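Side-chain contact in glycerophosphodiester phosphodiesterase (Thermotoga maritima, PDB 1O1Z), which belongs to the glycerophosphoryl diester phosphodiesterase family, whose members are built on a TIM-barrel fold: residues K89-L93 / K94-E98. Sequence-based numbering, arbitrary orientation.
Sequences KITTL and KEVFE
T92 and E95 lock the start of helix 93-99 with a reciprocal pair of bonds, a clear example of a capping box. As N-cap residue, T92 offers OG1 to the backbone N of E95 at 3.2 Å. In return, the E95 side chain reaches back, and its OE1 accepts from T92 N, also at 3.2 Å, through the lone pair turned away from OE2. The torsions suit both roles: T92 OG1 sits between its own N and carbonyl carbon (chi1 61°), while E95 CG lies anti to its carbonyl carbon and the chain then runs out extended toward the loop. The T91 side chain runs alongside that of E95, the two pointing opposite ways, with T91 OG1 3.3 Å from E95 CB, and a water hydrogen-bonded to that hydroxyl makes a second, weak bond, as donor, to E95 OE1. The carboxylate is further fixed by a salt bridge from K83, whose positive charge probably steadies the ionised form.

Behind the box, ordinary helical bonding begins with V96 N to T92 O and F97 N to L93 O. One turn apart, L93 and F97 pair through a CH-pi contact, L93 CG standing 4.2 Å from the ring centroid over the face, with CD1 3.7 Å from F97 CE1. On the outer side, K94 NZ closes a salt bridge to E98 OE2 at 2.7 Å.

Backbone hydrogen bonds between T91 and V58, and between L93 and V56, tie this helix start to strand 56-58. V96 packs on L30 and F33 of helix 30-38 and joins L93 and F97 against strand 105-110; L93 and F97 also touch helix 116-123.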
loop_
_atom_site.group_PDB
_atom_site.type_symbol
_atom_site.label_atom_id
_atom_site.label_comp_id
_atom_site.label_asym_id
_atom_site.label_seq_id
_atom_site.Cartn_x
_atom_site.Cartn_y
_atom_site.Cartn_z
ATOM N N LYS A 89 14.952 -14.093 3.382
ATOM C CA LYS A 89 14.437 -13.020 2.520
ATOM C C LYS A 89 13.114 -12.452 3.015
ATOM O O LYS A 89 12.837 -11.273 2.806
ATOM C CB LYS A 89 14.289 -13.490 1.071
ATOM C CG LYS A 89 15.630 -13.725 0.427
ATOM C CD LYS A 89 15.483 -14.175 -1.010
ATOM C CE LYS A 89 16.848 -14.324 -1.696
ATOM N NZ LYS A 89 17.665 -15.429 -1.119
ATOM N N ILE A 90 12.286 -13.263 3.653
ATOM C CA ILE A 90 11.035 -12.740 4.183
ATOM C C ILE A 90 11.350 -11.873 5.377
ATOM O O ILE A 90 12.253 -12.172 6.143
ATOM C CB ILE A 90 10.052 -13.852 4.538
ATOM C CG1 ILE A 90 8.648 -13.269 4.698
ATOM C CG2 ILE A 90 10.487 -14.616 5.764
ATOM C CD1 ILE A 90 7.566 -14.366 4.794
ATOM N N THR A 91 10.635 -10.766 5.517
ATOM C CA THR A 91 10.841 -9.847 6.605
ATOM C C THR A 91 9.572 -9.563 7.398
ATOM O O THR A 91 8.497 -9.995 7.043
ATOM C CB THR A 91 11.517 -8.552 6.080
ATOM O OG1 THR A 91 11.982 -7.735 7.163
ATOM C CG2 THR A 91 10.597 -7.684 5.291
ATOM N N THR A 92 9.758 -8.913 8.525
ATOM C CA THR A 92 8.651 -8.562 9.416
ATOM C C THR A 92 8.434 -7.067 9.351
ATOM O O THR A 92 9.321 -6.298 8.978
ATOM C CB THR A 92 8.962 -8.942 10.833
ATOM O OG1 THR A 92 10.123 -8.241 11.300
ATOM C CG2 THR A 92 9.320 -10.456 10.941
ATOM N N LEU A 93 7.246 -6.633 9.743
ATOM C CA LEU A 93 6.974 -5.203 9.778
ATOM C C LEU A 93 7.938 -4.480 10.725
ATOM O O LEU A 93 8.436 -3.404 10.406
ATOM C CB LEU A 93 5.509 -4.967 10.139
ATOM C CG LEU A 93 5.082 -3.512 10.138
ATOM C CD1 LEU A 93 5.245 -2.922 8.711
ATOM C CD2 LEU A 93 3.641 -3.401 10.621
ATOM N N LYS A 94 8.201 -5.086 11.879
ATOM C CA LYS A 94 9.194 -4.556 12.809
ATOM C C LYS A 94 10.545 -4.252 12.131
ATOM O O LYS A 94 11.148 -3.166 12.329
ATOM C CB LYS A 94 9.404 -5.535 13.965
ATOM C CG LYS A 94 10.565 -5.198 14.918
ATOM C CD LYS A 94 10.625 -6.193 16.072
ATOM C CE LYS A 94 11.803 -5.899 17.011
ATOM N NZ LYS A 94 13.111 -6.152 16.338
ATOM N N GLU A 95 11.038 -5.204 11.340
ATOM C CA GLU A 95 12.310 -5.037 10.633
ATOM C C GLU A 95 12.268 -3.934 9.567
ATOM O O GLU A 95 13.242 -3.193 9.375
ATOM C CB GLU A 95 12.746 -6.373 10.026
ATOM C CG GLU A 95 13.144 -7.374 11.075
ATOM C CD GLU A 95 13.474 -8.739 10.528
ATOM O OE1 GLU A 95 12.626 -9.343 9.833
ATOM O OE2 GLU A 95 14.588 -9.215 10.812
ATOM N N VAL A 96 11.132 -3.786 8.890
ATOM C CA VAL A 96 10.998 -2.694 7.923
ATOM C C VAL A 96 11.151 -1.349 8.627
ATOM O O VAL A 96 11.863 -0.471 8.146
ATOM C CB VAL A 96 9.679 -2.770 7.145
ATOM C CG1 VAL A 96 9.542 -1.594 6.219
ATOM C CG2 VAL A 96 9.600 -4.074 6.360
ATOM N N PHE A 97 10.491 -1.196 9.777
ATOM C CA PHE A 97 10.575 0.062 10.526
ATOM C C PHE A 97 12.018 0.363 10.943
ATOM O O PHE A 97 12.416 1.518 10.963
ATOM C CB PHE A 97 9.704 0.022 11.788
ATOM C CG PHE A 97 8.214 0.082 11.563
ATOM C CD1 PHE A 97 7.631 0.252 10.322
ATOM C CD2 PHE A 97 7.372 -0.020 12.657
ATOM C CE1 PHE A 97 6.248 0.313 10.185
ATOM C CE2 PHE A 97 6.006 0.043 12.509
ATOM C CZ PHE A 97 5.457 0.221 11.289
ATOM N N GLU A 98 12.794 -0.679 11.263
ATOM C CA GLU A 98 14.203 -0.498 11.640
ATOM C C GLU A 98 15.089 -0.052 10.478
ATOM O O GLU A 98 16.172 0.507 10.697
ATOM C CB GLU A 98 14.731 -1.818 12.240
ATOM C CG GLU A 98 14.126 -2.113 13.593
ATOM C CD GLU A 98 14.352 -3.538 14.095
ATOM O OE1 GLU A 98 14.940 -4.372 13.372
ATOM O OE2 GLU A 98 13.920 -3.822 15.233
HETATM O O HOH W 1 14.398 -9.388 7.662
#